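Local coordinates for protein DNA ligase (Archaeoglobus fulgidus, PDB 3GDE) that probably seals nicks in double-stranded DNA during replication, recombination and repair, using ATP and magnesium and passing through an AMP-lysine intermediate, at residues M218-V226 and L343-D351; I393-L404 and K416-I424. All coordinates share one frame; numbering follows the deposited sequence.

Interaction 1. Residues M218-V226 and L343-D351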
# COMPACT_ATOMS: atom_id res chain seq x y z
N MET A 218 21.21 -3.79 -10.09
CA MET A 218 20.64 -2.93 -9.05
C MET A 218 20.78 -3.54 -7.66
O MET A 218 20.56 -4.75 -7.46
CB MET A 218 19.18 -2.57 -9.36
CG MET A 218 19.00 -1.80 -10.66
SD MET A 218 17.34 -1.17 -10.93
CE MET A 218 17.38 0.32 -9.94
N LYS A 219 21.16 -2.71 -6.70
CA LYS A 219 21.40 -3.16 -5.32
C LYS A 219 20.55 -2.39 -4.32
O LYS A 219 20.04 -1.30 -4.63
CB LYS A 219 22.88 -3.00 -4.94
CG LYS A 219 23.86 -3.83 -5.73
CD LYS A 219 25.27 -3.31 -5.49
CE LYS A 219 26.27 -3.95 -6.45
NZ LYS A 219 27.60 -3.27 -6.34
N ILE A 220 20.40 -2.97 -3.13
CA ILE A 220 19.82 -2.28 -1.99
C ILE A 220 20.73 -1.11 -1.62
O ILE A 220 21.94 -1.26 -1.52
CB ILE A 220 19.68 -3.23 -0.76
CG1 ILE A 220 18.76 -4.41 -1.09
CG2 ILE A 220 19.19 -2.46 0.47
CD1 ILE A 220 18.84 -5.57 -0.11
N GLU A 221 20.13 0.06 -1.43
CA GLU A 221 20.84 1.20 -0.87
C GLU A 221 20.11 1.72 0.36
O GLU A 221 18.87 1.71 0.42
CB GLU A 221 21.11 2.29 -1.93
CG GLU A 221 19.92 2.75 -2.75
CD GLU A 221 20.33 3.53 -4.01
OE1 GLU A 221 20.64 2.89 -5.05
OE2 GLU A 221 20.33 4.79 -3.96
N ILE A 222 20.89 2.14 1.35
CA ILE A 222 20.35 2.61 2.62
C ILE A 222 19.43 3.82 2.42
O ILE A 222 19.74 4.76 1.67
CB ILE A 222 21.44 2.92 3.68
CG1 ILE A 222 22.27 1.67 3.97
CG2 ILE A 222 20.81 3.40 4.98
CD1 ILE A 222 23.37 1.86 5.01
N HIS A 223 18.28 3.75 3.10
CA HIS A 223 17.22 4.76 3.06
C HIS A 223 16.26 4.58 1.88
O HIS A 223 15.26 5.29 1.76
CB HIS A 223 17.76 6.20 3.21
CG HIS A 223 18.58 6.40 4.45
ND1 HIS A 223 19.93 6.69 4.43
CD2 HIS A 223 18.25 6.32 5.77
CE1 HIS A 223 20.38 6.79 5.66
NE2 HIS A 223 19.38 6.57 6.49
N ILE A 224 16.54 3.60 1.02
CA ILE A 224 15.55 3.16 0.03
C ILE A 224 14.97 1.81 0.47
O ILE A 224 15.69 0.81 0.54
CB ILE A 224 16.10 3.16 -1.42
CG1 ILE A 224 16.33 4.60 -1.88
CG2 ILE A 224 15.14 2.44 -2.38
CD1 ILE A 224 17.15 4.76 -3.12
N PRO A 225 13.66 1.79 0.77
CA PRO A 225 13.04 0.62 1.37
C PRO A 225 13.00 -0.56 0.43
O PRO A 225 12.82 -0.40 -0.78
CB PRO A 225 11.61 1.10 1.67
CG PRO A 225 11.37 2.18 0.67
CD PRO A 225 12.69 2.87 0.54
N VAL A 226 13.18 -1.73 1.01
CA VAL A 226 13.02 -2.97 0.28
C VAL A 226 11.77 -3.71 0.76
O VAL A 226 11.42 -3.68 1.94
CB VAL A 226 14.35 -3.81 0.20
CG1 VAL A 226 15.52 -3.12 0.92
CG2 VAL A 226 14.16 -5.28 0.63
N LEU A 343 19.38 -6.97 6.16
CA LEU A 343 19.33 -7.06 4.69
C LEU A 343 20.56 -6.40 4.10
O LEU A 343 20.96 -6.68 2.97
CB LEU A 343 18.07 -6.39 4.12
CG LEU A 343 16.69 -6.37 4.81
CD1 LEU A 343 15.59 -6.10 3.77
CD2 LEU A 343 16.36 -7.61 5.62
N TYR A 344 21.16 -5.52 4.88
CA TYR A 344 22.28 -4.72 4.45
C TYR A 344 23.24 -4.57 5.61
O TYR A 344 22.85 -4.19 6.71
CB TYR A 344 21.79 -3.36 3.98
CG TYR A 344 22.82 -2.52 3.29
CD1 TYR A 344 23.71 -1.73 4.02
CD2 TYR A 344 22.91 -2.50 1.89
CE1 TYR A 344 24.67 -0.94 3.39
CE2 TYR A 344 23.86 -1.69 1.24
CZ TYR A 344 24.73 -0.93 2.00
OH TYR A 344 25.68 -0.15 1.38
N HIS A 345 24.50 -4.88 5.34
CA HIS A 345 25.57 -4.74 6.31
C HIS A 345 26.81 -4.39 5.50
O HIS A 345 27.53 -5.28 5.02
CB HIS A 345 25.74 -6.03 7.10
CG HIS A 345 26.94 -6.04 8.00
ND1 HIS A 345 28.15 -6.58 7.62
CD2 HIS A 345 27.12 -5.56 9.25
CE1 HIS A 345 29.01 -6.45 8.60
NE2 HIS A 345 28.41 -5.83 9.61
N ASP A 346 27.02 -3.09 5.34
CA ASP A 346 27.96 -2.52 4.36
C ASP A 346 27.95 -3.29 3.03
O ASP A 346 28.95 -3.89 2.61
CB ASP A 346 29.36 -2.36 4.97
CG ASP A 346 29.38 -1.34 6.09
OD1 ASP A 346 29.00 -0.17 5.84
OD2 ASP A 346 29.77 -1.70 7.23
N GLY A 347 26.78 -3.26 2.39
CA GLY A 347 26.51 -4.04 1.20
C GLY A 347 25.36 -5.00 1.45
O GLY A 347 25.12 -5.41 2.58
N GLU A 348 24.65 -5.34 0.37
CA GLU A 348 23.60 -6.35 0.39
C GLU A 348 24.10 -7.61 1.08
O GLU A 348 25.27 -7.98 0.93
CB GLU A 348 23.21 -6.74 -1.03
CG GLU A 348 22.33 -5.75 -1.74
CD GLU A 348 21.77 -6.31 -3.04
OE1 GLU A 348 22.24 -7.36 -3.51
OE2 GLU A 348 20.85 -5.69 -3.59
N CYS A 349 23.21 -8.26 1.84
CA CYS A 349 23.53 -9.53 2.50
C CYS A 349 22.31 -10.46 2.54
O CYS A 349 22.31 -11.48 3.24
CB CYS A 349 24.13 -9.31 3.89
SG CYS A 349 23.02 -8.62 5.15
N ILE A 350 21.31 -10.12 1.74
CA ILE A 350 20.10 -10.92 1.57
C ILE A 350 20.32 -12.27 0.89
O ILE A 350 19.51 -13.18 1.04
CB ILE A 350 18.98 -10.15 0.81
CG1 ILE A 350 19.47 -9.61 -0.54
CG2 ILE A 350 18.43 -9.03 1.68
CD1 ILE A 350 18.35 -9.38 -1.57
N ASP A 351 21.43 -12.41 0.15
CA ASP A 351 21.75 -13.67 -0.53
C ASP A 351 22.34 -14.75 0.39
O ASP A 351 22.38 -15.92 0.01
CB ASP A 351 22.66 -13.45 -1.75
CG ASP A 351 21.95 -12.75 -2.91
OD1 ASP A 351 20.70 -12.67 -2.92
OD2 ASP A 351 22.65 -12.28 -3.82

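Interaction 2. Residues I393-L404 and K416-I424. With PO4 (phosphate ion), chain C; PO4 (phosphate ion), chain B.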
# COMPACT_ATOMS: atom_id res chain seq x y z
N ILE A 393 2.99 -17.03 23.78
CA ILE A 393 1.58 -16.76 24.11
C ILE A 393 1.39 -16.27 25.56
O ILE A 393 0.68 -15.28 25.78
CB ILE A 393 0.67 -17.94 23.72
CG1 ILE A 393 0.55 -17.99 22.18
CG2 ILE A 393 -0.72 -17.82 24.34
CD1 ILE A 393 0.28 -19.36 21.63
N SER A 394 2.04 -16.93 26.53
CA SER A 394 1.98 -16.51 27.94
C SER A 394 2.52 -15.10 28.15
O SER A 394 2.12 -14.40 29.09
CB SER A 394 2.74 -17.47 28.84
OG SER A 394 2.44 -18.82 28.55
N ALA A 395 3.45 -14.68 27.29
CA ALA A 395 4.07 -13.36 27.37
C ALA A 395 3.20 -12.29 26.72
O ALA A 395 3.54 -11.11 26.73
CB ALA A 395 5.45 -13.39 26.72
N GLY A 396 2.07 -12.72 26.15
CA GLY A 396 1.11 -11.79 25.56
C GLY A 396 1.27 -11.60 24.07
O GLY A 396 0.69 -10.68 23.48
N HIS A 397 2.07 -12.48 23.45
CA HIS A 397 2.29 -12.46 22.01
C HIS A 397 1.53 -13.60 21.30
O HIS A 397 0.69 -14.24 21.91
CB HIS A 397 3.79 -12.43 21.70
CG HIS A 397 4.48 -11.23 22.27
ND1 HIS A 397 4.34 -9.97 21.74
CD2 HIS A 397 5.31 -11.10 23.33
CE1 HIS A 397 5.06 -9.11 22.45
NE2 HIS A 397 5.66 -9.77 23.42
N GLU A 398 1.82 -13.84 20.03
CA GLU A 398 0.86 -14.54 19.16
C GLU A 398 1.16 -16.00 18.86
O GLU A 398 0.25 -16.77 18.53
CB GLU A 398 0.68 -13.78 17.83
CG GLU A 398 0.23 -12.34 18.00
CD GLU A 398 -0.09 -11.67 16.67
OE1 GLU A 398 -0.69 -10.58 16.71
OE2 GLU A 398 0.24 -12.23 15.60
N GLY A 399 2.44 -16.37 18.96
CA GLY A 399 2.90 -17.70 18.57
C GLY A 399 4.35 -17.67 18.14
O GLY A 399 5.18 -16.96 18.74
N VAL A 400 4.67 -18.43 17.10
CA VAL A 400 6.05 -18.54 16.65
C VAL A 400 6.23 -18.37 15.14
O VAL A 400 5.34 -18.70 14.36
CB VAL A 400 6.72 -19.88 17.08
CG1 VAL A 400 7.02 -19.90 18.58
CG2 VAL A 400 5.88 -21.07 16.67
N MET A 401 7.39 -17.83 14.77
CA MET A 401 7.83 -17.86 13.38
C MET A 401 8.75 -19.06 13.25
O MET A 401 9.61 -19.29 14.11
CB MET A 401 8.56 -16.56 13.00
CG MET A 401 7.72 -15.29 13.12
SD MET A 401 6.31 -15.29 11.99
CE MET A 401 7.13 -15.30 10.41
N ILE A 402 8.57 -19.82 12.18
CA ILE A 402 9.40 -20.98 11.89
C ILE A 402 10.06 -20.83 10.53
O ILE A 402 9.38 -20.79 9.50
CB ILE A 402 8.58 -22.30 11.95
CG1 ILE A 402 8.04 -22.51 13.37
CG2 ILE A 402 9.44 -23.49 11.49
CD1 ILE A 402 6.98 -23.56 13.49
N LYS A 403 11.39 -20.76 10.52
CA LYS A 403 12.14 -20.38 9.32
C LYS A 403 13.23 -21.38 8.95
O LYS A 403 13.87 -21.94 9.83
CB LYS A 403 12.75 -18.98 9.51
CG LYS A 403 11.77 -17.91 9.98
CD LYS A 403 12.48 -16.63 10.31
CE LYS A 403 11.48 -15.48 10.46
NZ LYS A 403 12.17 -14.21 10.82
N LEU A 404 13.44 -21.58 7.65
CA LEU A 404 14.49 -22.47 7.13
C LEU A 404 15.86 -21.81 7.34
O LEU A 404 16.13 -20.75 6.76
CB LEU A 404 14.29 -22.69 5.63
CG LEU A 404 14.21 -24.07 4.98
CD1 LEU A 404 14.88 -24.00 3.62
CD2 LEU A 404 14.80 -25.21 5.82
N LYS A 416 7.14 -20.68 1.42
CA LYS A 416 7.13 -21.58 2.57
C LYS A 416 8.40 -21.54 3.42
O LYS A 416 8.51 -22.27 4.40
CB LYS A 416 6.84 -23.01 2.11
CG LYS A 416 5.44 -23.19 1.53
CD LYS A 416 5.06 -24.66 1.37
CE LYS A 416 3.83 -24.83 0.47
NZ LYS A 416 3.73 -26.22 -0.10
N ASN A 417 9.37 -20.69 3.07
CA ASN A 417 10.62 -20.60 3.83
C ASN A 417 10.45 -19.99 5.23
O ASN A 417 11.25 -20.25 6.14
CB ASN A 417 11.70 -19.84 3.05
CG ASN A 417 12.39 -20.70 2.00
OD1 ASN A 417 13.08 -20.19 1.12
ND2 ASN A 417 12.20 -22.02 2.08
N TRP A 418 9.42 -19.16 5.38
CA TRP A 418 9.01 -18.64 6.67
C TRP A 418 7.56 -19.05 6.83
O TRP A 418 6.76 -18.94 5.88
CB TRP A 418 9.08 -17.11 6.71
CG TRP A 418 10.45 -16.48 6.69
CD1 TRP A 418 11.65 -17.09 6.41
CD2 TRP A 418 10.75 -15.09 6.92
NE1 TRP A 418 12.67 -16.17 6.48
CE2 TRP A 418 12.15 -14.94 6.79
CE3 TRP A 418 9.97 -13.97 7.24
CZ2 TRP A 418 12.79 -13.70 6.97
CZ3 TRP A 418 10.61 -12.74 7.42
CH2 TRP A 418 12.00 -12.62 7.29
N LEU A 419 7.23 -19.53 8.02
CA LEU A 419 5.84 -19.87 8.35
C LEU A 419 5.45 -19.26 9.69
O LEU A 419 6.22 -19.31 10.65
CB LEU A 419 5.65 -21.40 8.37
CG LEU A 419 5.99 -22.20 7.11
CD1 LEU A 419 6.16 -23.66 7.47
CD2 LEU A 419 4.94 -22.05 6.00
N LYS A 420 4.27 -18.65 9.74
CA LYS A 420 3.72 -18.21 11.01
C LYS A 420 2.76 -19.25 11.56
O LYS A 420 1.89 -19.75 10.86
CB LYS A 420 3.05 -16.81 10.95
CG LYS A 420 2.54 -16.36 9.58
CD LYS A 420 1.88 -14.97 9.64
CE LYS A 420 2.15 -14.21 8.34
NZ LYS A 420 1.18 -13.11 8.05
N VAL A 421 2.95 -19.61 12.83
CA VAL A 421 1.99 -20.43 13.54
C VAL A 421 1.53 -19.69 14.78
O VAL A 421 2.30 -19.43 15.71
CB VAL A 421 2.52 -21.87 13.85
CG1 VAL A 421 3.94 -21.82 14.30
CG2 VAL A 421 1.64 -22.57 14.88
N LYS A 422 0.27 -19.30 14.77
CA LYS A 422 -0.29 -18.60 15.90
C LYS A 422 -1.59 -19.22 16.34
O LYS A 422 -2.24 -19.93 15.58
CB LYS A 422 -0.46 -17.10 15.62
CG LYS A 422 -0.92 -16.72 14.25
CD LYS A 422 -0.41 -15.33 13.95
CE LYS A 422 -1.32 -14.59 13.00
NZ LYS A 422 -2.18 -13.58 13.65
N ALA A 423 -1.94 -18.97 17.60
CA ALA A 423 -3.16 -19.48 18.19
C ALA A 423 -4.40 -18.86 17.54
O ALA A 423 -5.34 -19.56 17.20
CB ALA A 423 -3.15 -19.24 19.69
N ILE A 424 -4.39 -17.54 17.35
CA ILE A 424 -5.53 -16.83 16.76
C ILE A 424 -5.58 -16.92 15.23
O ILE A 424 -4.56 -17.15 14.57
CB ILE A 424 -5.57 -15.36 17.20
CG1 ILE A 424 -4.40 -14.57 16.59
CG2 ILE A 424 -5.59 -15.28 18.72
CD1 ILE A 424 -4.47 -13.06 16.79
P PO4 C . -0.43 -11.24 10.71
O1 PO4 C . -0.11 -10.93 12.16
O2 PO4 C . -0.53 -12.72 10.45
O3 PO4 C . -1.73 -10.56 10.35
O4 PO4 C . 0.69 -10.70 9.86
P PO4 B . 1.51 -10.00 6.56
O1 PO4 B . 2.49 -8.98 7.10
O2 PO4 B . 2.21 -11.33 6.54
O3 PO4 B . 0.29 -10.11 7.45
O4 PO4 B . 1.09 -9.61 5.17
O HOH W 1 -2.31 -15.97 18.93

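Interaction 1. Residues M218-V226 and L343-D351
The backbone N of Ile220 donates to Glu348 OE2 at 2.8 Å, with an angle of 152° at the hydrogen. The donor comes to the anti side of the carboxylate and lies 19° out of its plane. The same OE2 sits 3.1 Å from Lys219 CA, so the oxygen is lodged against the peptide that joins Lys219 to Ile220. The Glu348 chain is extended beyond CG, which carries the carboxylate across to this backbone. Its CG also packs against the Ile220 side chain.

Ile220 is the apolar centre of the contact, and its two branches go to different partners. CG1 lies beside the backbone N (chi1 -61°), and its end, CD1, reaches Ile350 CG2 at 3.9 Å and the backbone O of Leu343. CG2 instead touches Tyr344 CD2 at 4.0 Å. The side chains of Ile220 and Tyr344 run antiparallel as they pass.

The side chains of Ile222 and Tyr344 cross at about a right angle. Ile222 CG1 stands over one face of the ring, offset toward its rim and 3.9 Å from the Tyr344 ring centroid, in a CH-pi contact. CD1 adds a touch at CE1. On the opposite face sits the backbone N of Gly347. The ring is therefore held between Ile222 and the tyrosine's own turn. Farther along, the buried Val226 and Leu343 meet tip to tip, CG2 to CD1 at 3.5 Å.

Ile220, Ile222 and Tyr344 all also touch Ile297 of strand 296-306, while Ile220 and Glu348 rest on Ile196 of helix 187-197. Both Leu343 and Tyr344 pair with the single residue Ile297, a classic beta bulge at the margin of the adenylation domain, where the linker from the helical DNA-binding domain packs against it.

Interaction 2. Residues I393-L404 and K416-I424
Lys403 lays its whole side chain over one face of the Trp418 indole and ends in a cation-pi contact. NZ stands 3.8 Å from the centroid of the Trp418 six-membered ring, only 8° off the ring normal. CE lies over the indole as well, 3.6 Å from Trp418 CD2. The lysine chain is extended beyond CG (chi2 173°), which runs it across the ring. NZ also forms a salt bridge with Glu250, a predicted ATP-binding residue. With an alanine here instead of Trp418, the Lys403 chain would probably lose its flat support, and its ammonium group could drift from Glu250.

Strands 399-403 and 419-422 are antiparallel neighbours in the adenylation domain of the ligase. Val400 with Val421 and Ile402 with Leu419 are hydrogen-bonded pairs; Leu404 N to Asn417 O continues the ladder. Met401 and Lys420 point the same way, with Met401 SD 3.7 Å from Lys420 CB. On the other face, Ile402 CD1 packs on Val421 CG1 and helix 382-394 covers them.

Gly399 faces Lys422 where a side chain would strike Val421 O. Beyond it, Ala423 N bonds to Glu398 O at 3.2 Å. Glu398 OE2 makes a weak salt bridge with Lys422 NZ, at 3.4 Å; its stronger partner is Lys252, the lysine predicted to carry AMP in the intermediate. Lys420 NZ, from a predicted ATP-binding residue, donates to O2 of the chain B phosphate at 2.6 Å and to two oxygens of the chain C phosphate, both ions probably from the crystallisation liquor.

Interactions 1 and 2 follow one another along the chain. Their centres are about 26 Å apart; their nearest atoms are about 7 Å apart and do not touch. Both involve the adenylation domain: interaction 1 at its edge, where the 218-226 linker packs on it, and interaction 2 within it, pairing two of its strands. The predicted nucleotide site relates to both. In interaction 1, the side chain of Leu343 is about 7 Å from those of Arg257 and Phe340. Interaction 2 is closer: the side chain of Lys403 is about 3 Å from that of Glu250, and the side chain of Glu398 is about 3 Å from that of Lys252. Lys252 and Arg414 also hold phosphate there.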